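Local coordinates for alpha-L-arabinosidase (Xanthomonas axonopodis pv. citri, PDB 6D25), which probably removes alpha-L-arabinofuranosyl side groups from arabinoxylans by hydrolysis, coping with internal di-substitutions, as a trimeric GH51 arabinofuranosidase, at residues N344-D357 and L391-P403. Residues are numbered along the deposited sequence; the frame is centred on the assembly and turned at random.
Sequences NSLRDALVASLNFD and LTPTYHVFALYKP
F356 meets V397, F398 and Y401 where two near-parallel helices, 346-357 and 393-400, pack at -31° in the buried core. Helix 346-361 precedes the last strand, 366-371, of the parallel eight-stranded sheet, consistent with the (beta/alpha)8 barrel of GH51 enzymes. Strands 441-447 and 513-519 of the other, mixed sheet also touch this helix, so the contact lies where the two parts of the chain meet.

F356 CB lies over the face of the Y401 ring, a CH-pi contact 4.0 Å from the centroid. CG stays beside the backbone N (chi1 -63°), which turns the ring toward helix 393-400. CD2 lies above the Y401 ring, toward its rim. CE2 touches V397 CG1 at 3.9 Å. CZ ends over the centre of the F398 ring, an edge-to-face pair with planes at 82°.

V397 is a knob in the hole formed by A349, A352, S353 and F356. Its CG2 packs against A349 CB at 3.5 Å.

At the N-terminal ends, N344 OD1 accepts two bonds from T394. OG1 of T394 comes in the carbonyl plane at 2.8 Å from OD1; T394 N comes from above that plane.

At the other end, Y401 OH donates to D357 OD1 at 2.7 Å, from above the carboxylate plane. S432 and H430 also bind this carboxylate. One water donates to both D357 OD2 and Y401 OH.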
ATOM      1  N   ASN A 344     -13.922  32.287 -21.339  1.00 17.30           N
ATOM      2  CA  ASN A 344     -14.731  31.278 -22.005  1.00 16.25           C
ATOM      3  C   ASN A 344     -15.413  31.984 -23.178  1.00 16.30           C
ATOM      4  O   ASN A 344     -16.275  32.851 -22.951  1.00 16.34           O
ATOM      5  CB  ASN A 344     -15.697  30.704 -20.973  1.00 15.70           C
ATOM      6  CG  ASN A 344     -16.304  29.373 -21.335  1.00 15.37           C
ATOM      7  OD1 ASN A 344     -17.003  29.259 -22.379  1.00 15.47           O
ATOM      8  ND2 ASN A 344     -16.145  28.418 -20.434  1.00 14.50           N
ATOM      9  N   SER A 345     -14.934  31.691 -24.401  1.00 16.84           N
ATOM     10  CA  SER A 345     -15.308  32.444 -25.572  1.00 17.20           C
ATOM     11  C   SER A 345     -16.161  31.587 -26.507  1.00 16.74           C
ATOM     12  O   SER A 345     -16.434  30.416 -26.247  1.00 15.96           O
ATOM     13  CB  SER A 345     -14.064  32.938 -26.295  1.00 18.25           C
ATOM     14  OG  SER A 345     -13.444  31.860 -26.981  1.00 18.76           O
ATOM     15  N   LEU A 346     -16.548  32.186 -27.631  1.00 17.00           N
ATOM     16  CA  LEU A 346     -17.237  31.426 -28.684  1.00 17.33           C
ATOM     17  C   LEU A 346     -16.430  30.168 -29.072  1.00 17.30           C
ATOM     18  O   LEU A 346     -17.027  29.109 -29.405  1.00 17.03           O
ATOM     19  CB  LEU A 346     -17.474  32.321 -29.893  1.00 17.56           C
ATOM     20  CG  LEU A 346     -18.213  31.683 -31.065  1.00 17.78           C
ATOM     21  CD1 LEU A 346     -19.603  31.190 -30.666  1.00 17.48           C
ATOM     22  CD2 LEU A 346     -18.273  32.677 -32.246  1.00 18.61           C
ATOM     23  N   ARG A 347     -15.108  30.273 -29.044  1.00 17.52           N
ATOM     24  CA  ARG A 347     -14.247  29.121 -29.364  1.00 17.95           C
ATOM     25  C   ARG A 347     -14.565  27.936 -28.414  1.00 17.40           C
ATOM     26  O   ARG A 347     -14.637  26.771 -28.822  1.00 16.44           O
ATOM     27  CB  ARG A 347     -12.782  29.547 -29.253  1.00 18.63           C
ATOM     28  CG  ARG A 347     -11.778  28.467 -29.657  1.00 19.49           C
ATOM     29  CD  ARG A 347     -10.337  28.945 -29.596  1.00 19.71           C
ATOM     30  NE  ARG A 347      -9.976  29.438 -28.279  1.00 19.84           N
ATOM     31  CZ  ARG A 347      -8.805  30.045 -28.002  1.00 20.68           C
ATOM     32  NH1 ARG A 347      -7.826  30.046 -28.897  1.00 20.20           N
ATOM     33  NH2 ARG A 347      -8.654  30.676 -26.849  1.00 19.86           N
ATOM     34  N   ASP A 348     -14.754  28.246 -27.142  1.00 17.22           N
ATOM     35  CA  ASP A 348     -15.071  27.234 -26.107  1.00 17.09           C
ATOM     36  C   ASP A 348     -16.449  26.626 -26.359  1.00 16.30           C
ATOM     37  O   ASP A 348     -16.636  25.417 -26.146  1.00 15.38           O
ATOM     38  CB  ASP A 348     -14.902  27.825 -24.721  1.00 18.13           C
ATOM     39  CG  ASP A 348     -13.463  28.272 -24.519  1.00 19.59           C
ATOM     40  OD1 ASP A 348     -12.583  27.366 -24.516  1.00 22.57           O
ATOM     41  OD2 ASP A 348     -13.191  29.506 -24.478  1.00 20.54           O
ATOM     42  N   ALA A 349     -17.408  27.441 -26.810  1.00 15.78           N
ATOM     43  CA  ALA A 349     -18.724  26.891 -27.186  1.00 15.30           C
ATOM     44  C   ALA A 349     -18.547  25.830 -28.274  1.00 15.50           C
ATOM     45  O   ALA A 349     -19.131  24.744 -28.168  1.00 14.76           O
ATOM     46  CB  ALA A 349     -19.627  27.980 -27.647  1.00 15.41           C
ATOM     47  N   LEU A 350     -17.776  26.154 -29.330  1.00 15.68           N
ATOM     48  CA  LEU A 350     -17.590  25.156 -30.396  1.00 16.40           C
ATOM     49  C   LEU A 350     -16.880  23.903 -29.869  1.00 16.35           C
ATOM     50  O   LEU A 350     -17.187  22.785 -30.326  1.00 16.83           O
ATOM     51  CB  LEU A 350     -16.847  25.779 -31.589  1.00 17.25           C
ATOM     52  CG  LEU A 350     -17.777  26.404 -32.631  1.00 17.98           C
ATOM     53  CD1 LEU A 350     -18.317  27.755 -32.181  1.00 18.39           C
ATOM     54  CD2 LEU A 350     -17.115  26.549 -33.961  1.00 18.94           C
ATOM     55  N   VAL A 351     -15.903  24.074 -28.966  1.00 15.84           N
ATOM     56  CA  VAL A 351     -15.264  22.927 -28.368  1.00 15.96           C
ATOM     57  C   VAL A 351     -16.330  22.022 -27.739  1.00 15.67           C
ATOM     58  O   VAL A 351     -16.328  20.801 -27.956  1.00 15.85           O
ATOM     59  CB  VAL A 351     -14.171  23.314 -27.351  1.00 15.77           C
ATOM     60  CG1 VAL A 351     -13.799  22.167 -26.443  1.00 15.36           C
ATOM     61  CG2 VAL A 351     -12.940  23.846 -28.070  1.00 16.51           C
ATOM     62  N   ALA A 352     -17.247  22.604 -26.975  1.00 15.49           N
ATOM     63  CA  ALA A 352     -18.288  21.789 -26.331  1.00 15.42           C
ATOM     64  C   ALA A 352     -19.186  21.111 -27.369  1.00 15.76           C
ATOM     65  O   ALA A 352     -19.476  19.918 -27.228  1.00 15.60           O
ATOM     66  CB  ALA A 352     -19.078  22.641 -25.366  1.00 15.54           C
ATOM     67  N   SER A 353     -19.644  21.828 -28.413  1.00 15.94           N
ATOM     68  CA  SER A 353     -20.569  21.210 -29.373  1.00 16.31           C
ATOM     69  C   SER A 353     -19.871  20.066 -30.110  1.00 15.84           C
ATOM     70  O   SER A 353     -20.491  18.998 -30.310  1.00 15.84           O
ATOM     71  CB  SER A 353     -21.196  22.193 -30.351  1.00 16.86           C
ATOM     72  OG  SER A 353     -20.201  22.758 -31.176  1.00 19.30           O
ATOM     73  N   LEU A 354     -18.612  20.227 -30.430  1.00 15.29           N
ATOM     74  CA  LEU A 354     -17.907  19.163 -31.171  1.00 15.94           C
ATOM     75  C   LEU A 354     -17.740  17.910 -30.301  1.00 16.06           C
ATOM     76  O   LEU A 354     -17.880  16.783 -30.785  1.00 16.96           O
ATOM     77  CB  LEU A 354     -16.563  19.680 -31.668  1.00 16.43           C
ATOM     78  CG  LEU A 354     -16.617  20.831 -32.664  1.00 17.04           C
ATOM     79  CD1 LEU A 354     -15.221  21.352 -32.927  1.00 17.80           C
ATOM     80  CD2 LEU A 354     -17.267  20.393 -33.947  1.00 17.96           C
ATOM     81  N   ASN A 355     -17.456  18.095 -29.022  1.00 15.90           N
ATOM     82  CA  ASN A 355     -17.307  16.986 -28.108  1.00 16.17           C
ATOM     83  C   ASN A 355     -18.638  16.258 -27.892  1.00 16.25           C
ATOM     84  O   ASN A 355     -18.672  15.013 -27.931  1.00 16.34           O
ATOM     85  CB  ASN A 355     -16.654  17.402 -26.801  1.00 16.05           C
ATOM     86  CG  ASN A 355     -15.153  17.455 -26.932  1.00 17.13           C
ATOM     87  OD1 ASN A 355     -14.474  16.438 -26.735  1.00 17.86           O
ATOM     88  ND2 ASN A 355     -14.610  18.640 -27.261  1.00 17.93           N
ATOM     89  N   PHE A 356     -19.724  16.997 -27.698  1.00 16.11           N
ATOM     90  CA  PHE A 356     -21.053  16.351 -27.595  1.00 16.58           C
ATOM     91  C   PHE A 356     -21.397  15.545 -28.860  1.00 16.90           C
ATOM     92  O   PHE A 356     -21.902  14.427 -28.751  1.00 16.36           O
ATOM     93  CB  PHE A 356     -22.138  17.377 -27.325  1.00 16.49           C
ATOM     94  CG  PHE A 356     -22.004  18.102 -26.010  1.00 16.71           C
ATOM     95  CD1 PHE A 356     -21.465  17.480 -24.888  1.00 17.22           C
ATOM     96  CD2 PHE A 356     -22.526  19.374 -25.864  1.00 17.14           C
ATOM     97  CE1 PHE A 356     -21.444  18.118 -23.653  1.00 16.80           C
ATOM     98  CE2 PHE A 356     -22.497  20.001 -24.625  1.00 16.87           C
ATOM     99  CZ  PHE A 356     -21.928  19.386 -23.543  1.00 16.74           C
ATOM    100  N   ASP A 357     -21.080  16.096 -30.025  1.00 17.45           N
ATOM    101  CA  ASP A 357     -21.298  15.367 -31.278  1.00 18.78           C
ATOM    102  C   ASP A 357     -20.537  14.038 -31.215  1.00 18.89           C
ATOM    103  O   ASP A 357     -21.097  12.965 -31.481  1.00 20.04           O
ATOM    104  CB  ASP A 357     -20.860  16.182 -32.493  1.00 19.66           C
ATOM    105  CG  ASP A 357     -21.677  17.435 -32.816  1.00 20.28           C
ATOM    106  OD1 ASP A 357     -22.812  17.605 -32.242  1.00 20.08           O
ATOM    107  OD2 ASP A 357     -21.157  18.277 -33.663  1.00 22.63           O
ATOM    108  N   LEU A 391     -23.011  33.615 -17.080  1.00 19.09           N
ATOM    109  CA  LEU A 391     -23.129  32.353 -17.779  1.00 18.17           C
ATOM    110  C   LEU A 391     -22.202  32.384 -19.001  1.00 17.80           C
ATOM    111  O   LEU A 391     -22.210  33.334 -19.751  1.00 17.65           O
ATOM    112  CB  LEU A 391     -24.574  32.159 -18.243  1.00 18.92           C
ATOM    113  CG  LEU A 391     -25.637  32.197 -17.147  1.00 19.84           C
ATOM    114  CD1 LEU A 391     -27.030  32.030 -17.708  1.00 20.89           C
ATOM    115  CD2 LEU A 391     -25.414  31.061 -16.178  1.00 20.13           C
ATOM    116  N   THR A 392     -21.431  31.333 -19.190  1.00 16.34           N
ATOM    117  CA  THR A 392     -20.433  31.312 -20.273  1.00 15.86           C
ATOM    118  C   THR A 392     -21.063  30.789 -21.575  1.00 15.62           C
ATOM    119  O   THR A 392     -22.110  30.156 -21.580  1.00 15.24           O
ATOM    120  CB  THR A 392     -19.239  30.437 -19.887  1.00 15.18           C
ATOM    121  OG1 THR A 392     -19.687  29.077 -19.818  1.00 14.77           O
ATOM    122  CG2 THR A 392     -18.604  30.891 -18.583  1.00 14.96           C
ATOM    123  N   PRO A 393     -20.372  30.999 -22.692  1.00 15.60           N
ATOM    124  CA  PRO A 393     -20.773  30.382 -23.934  1.00 15.55           C
ATOM    125  C   PRO A 393     -20.916  28.862 -23.812  1.00 15.45           C
ATOM    126  O   PRO A 393     -21.820  28.284 -24.409  1.00 15.98           O
ATOM    127  CB  PRO A 393     -19.684  30.778 -24.942  1.00 15.48           C
ATOM    128  CG  PRO A 393     -19.223  32.087 -24.417  1.00 15.97           C
ATOM    129  CD  PRO A 393     -19.222  31.889 -22.908  1.00 15.70           C
ATOM    130  N   THR A 394     -20.059  28.232 -23.028  1.00 14.97           N
ATOM    131  CA  THR A 394     -20.093  26.789 -22.858  1.00 14.49           C
ATOM    132  C   THR A 394     -21.392  26.377 -22.163  1.00 14.48           C
ATOM    133  O   THR A 394     -22.001  25.392 -22.556  1.00 14.10           O
ATOM    134  CB  THR A 394     -18.864  26.303 -22.075  1.00 14.47           C
ATOM    135  OG1 THR A 394     -17.702  26.621 -22.821  1.00 14.37           O
ATOM    136  CG2 THR A 394     -18.904  24.817 -21.776  1.00 14.50           C
ATOM    137  N   TYR A 395     -21.823  27.105 -21.143  1.00 14.45           N
ATOM    138  CA  TYR A 395     -23.112  26.874 -20.481  1.00 14.55           C
ATOM    139  C   TYR A 395     -24.235  26.776 -21.502  1.00 14.90           C
ATOM    140  O   TYR A 395     -25.097  25.882 -21.420  1.00 14.48           O
ATOM    141  CB  TYR A 395     -23.417  27.995 -19.491  1.00 14.70           C
ATOM    142  CG  TYR A 395     -24.765  27.925 -18.824  1.00 15.05           C
ATOM    143  CD1 TYR A 395     -25.901  28.476 -19.387  1.00 15.57           C
ATOM    144  CD2 TYR A 395     -24.911  27.299 -17.596  1.00 15.38           C
ATOM    145  CE1 TYR A 395     -27.140  28.396 -18.772  1.00 16.22           C
ATOM    146  CE2 TYR A 395     -26.137  27.239 -16.952  1.00 15.55           C
ATOM    147  CZ  TYR A 395     -27.261  27.800 -17.533  1.00 16.36           C
ATOM    148  OH  TYR A 395     -28.464  27.722 -16.870  1.00 16.75           O
ATOM    149  N   HIS A 396     -24.245  27.727 -22.435  1.00 15.09           N
ATOM    150  CA  HIS A 396     -25.313  27.800 -23.429  1.00 15.40           C
ATOM    151  C   HIS A 396     -25.274  26.572 -24.335  1.00 15.30           C
ATOM    152  O   HIS A 396     -26.331  26.147 -24.812  1.00 15.26           O
ATOM    153  CB  HIS A 396     -25.216  29.090 -24.232  1.00 16.05           C
ATOM    154  CG  HIS A 396     -25.437  30.302 -23.393  1.00 16.64           C
ATOM    155  ND1 HIS A 396     -26.541  30.445 -22.562  1.00 17.60           N
ATOM    156  CD2 HIS A 396     -24.705  31.433 -23.238  1.00 17.00           C
ATOM    157  CE1 HIS A 396     -26.505  31.632 -21.985  1.00 17.39           C
ATOM    158  NE2 HIS A 396     -25.358  32.223 -22.338  1.00 17.19           N
ATOM    159  N   VAL A 397     -24.108  25.984 -24.569  1.00 14.76           N
ATOM    160  CA  VAL A 397     -24.075  24.758 -25.376  1.00 14.56           C
ATOM    161  C   VAL A 397     -24.675  23.577 -24.581  1.00 14.96           C
ATOM    162  O   VAL A 397     -25.454  22.776 -25.143  1.00 15.20           O
ATOM    163  CB  VAL A 397     -22.665  24.444 -25.885  1.00 14.44           C
ATOM    164  CG1 VAL A 397     -22.698  23.211 -26.788  1.00 14.70           C
ATOM    165  CG2 VAL A 397     -22.066  25.614 -26.645  1.00 14.62           C
ATOM    166  N   PHE A 398     -24.373  23.472 -23.297  1.00 14.77           N
ATOM    167  CA  PHE A 398     -25.054  22.468 -22.437  1.00 15.56           C
ATOM    168  C   PHE A 398     -26.574  22.666 -22.502  1.00 16.15           C
ATOM    169  O   PHE A 398     -27.310  21.668 -22.624  1.00 15.42           O
ATOM    170  CB  PHE A 398     -24.550  22.529 -20.992  1.00 15.60           C
ATOM    171  CG  PHE A 398     -23.245  21.799 -20.776  1.00 15.86           C
ATOM    172  CD1 PHE A 398     -22.052  22.286 -21.272  1.00 15.90           C
ATOM    173  CD2 PHE A 398     -23.222  20.586 -20.091  1.00 15.61           C
ATOM    174  CE1 PHE A 398     -20.869  21.596 -21.077  1.00 16.53           C
ATOM    175  CE2 PHE A 398     -22.038  19.896 -19.898  1.00 15.43           C
ATOM    176  CZ  PHE A 398     -20.872  20.393 -20.381  1.00 15.96           C
ATOM    177  N   ALA A 399     -27.029  23.928 -22.445  1.00 16.28           N
ATOM    178  CA  ALA A 399     -28.461  24.233 -22.550  1.00 17.54           C
ATOM    179  C   ALA A 399     -29.008  23.784 -23.918  1.00 17.86           C
ATOM    180  O   ALA A 399     -30.024  23.126 -23.978  1.00 17.60           O
ATOM    181  CB  ALA A 399     -28.724  25.707 -22.337  1.00 18.18           C
ATOM    182  N   LEU A 400     -28.322  24.112 -25.008  1.00 18.21           N
ATOM    183  CA  LEU A 400     -28.821  23.775 -26.365  1.00 18.62           C
ATOM    184  C   LEU A 400     -28.934  22.258 -26.528  1.00 17.49           C
ATOM    185  O   LEU A 400     -29.817  21.808 -27.223  1.00 16.78           O
ATOM    186  CB  LEU A 400     -27.892  24.315 -27.457  1.00 20.38           C
ATOM    187  CG  LEU A 400     -28.013  25.829 -27.720  1.00 22.99           C
ATOM    188  CD1 LEU A 400     -26.991  26.293 -28.762  1.00 25.70           C
ATOM    189  CD2 LEU A 400     -29.415  26.269 -28.113  1.00 23.94           C
ATOM    190  N   TYR A 401     -28.003  21.505 -25.947  1.00 15.81           N
ATOM    191  CA  TYR A 401     -27.969  20.069 -26.128  1.00 16.23           C
ATOM    192  C   TYR A 401     -28.793  19.335 -25.064  1.00 16.80           C
ATOM    193  O   TYR A 401     -28.744  18.109 -24.999  1.00 17.07           O
ATOM    194  CB  TYR A 401     -26.530  19.543 -26.139  1.00 15.61           C
ATOM    195  CG  TYR A 401     -25.811  19.658 -27.451  1.00 15.00           C
ATOM    196  CD1 TYR A 401     -25.302  20.865 -27.911  1.00 14.88           C
ATOM    197  CD2 TYR A 401     -25.556  18.542 -28.219  1.00 15.29           C
ATOM    198  CE1 TYR A 401     -24.610  20.974 -29.107  1.00 14.86           C
ATOM    199  CE2 TYR A 401     -24.866  18.621 -29.417  1.00 15.00           C
ATOM    200  CZ  TYR A 401     -24.365  19.835 -29.854  1.00 15.44           C
ATOM    201  OH  TYR A 401     -23.632  19.873 -31.026  1.00 15.54           O
ATOM    202  N   LYS A 402     -29.551  20.025 -24.236  1.00 17.77           N
ATOM    203  CA  LYS A 402     -30.414  19.342 -23.250  1.00 20.81           C
ATOM    204  C   LYS A 402     -31.296  18.235 -23.860  1.00 19.63           C
ATOM    205  O   LYS A 402     -31.488  17.219 -23.224  1.00 18.62           O
ATOM    206  CB  LYS A 402     -31.374  20.311 -22.572  1.00 24.89           C
ATOM    207  CG  LYS A 402     -31.019  20.634 -21.158  1.00 31.12           C
ATOM    208  CD  LYS A 402     -31.945  21.683 -20.553  1.00 35.72           C
ATOM    209  CE  LYS A 402     -33.185  21.058 -19.984  1.00 39.71           C
ATOM    210  NZ  LYS A 402     -33.817  22.006 -19.047  1.00 45.18           N
ATOM    211  N   PRO A 403     -31.864  18.441 -25.065  1.00 19.04           N
ATOM    212  CA  PRO A 403     -32.667  17.372 -25.647  1.00 19.19           C
ATOM    213  C   PRO A 403     -31.895  16.063 -25.922  1.00 18.97           C
ATOM    214  O   PRO A 403     -32.524  15.026 -26.084  1.00 18.86           O
ATOM    215  CB  PRO A 403     -33.167  17.967 -26.969  1.00 20.41           C
ATOM    216  CG  PRO A 403     -33.130  19.481 -26.745  1.00 20.48           C
ATOM    217  CD  PRO A 403     -31.922  19.663 -25.867  1.00 19.72           C
TER
HETATM  218  O   HOH W   1     -22.605  20.605 -33.766  1.00 19.03           O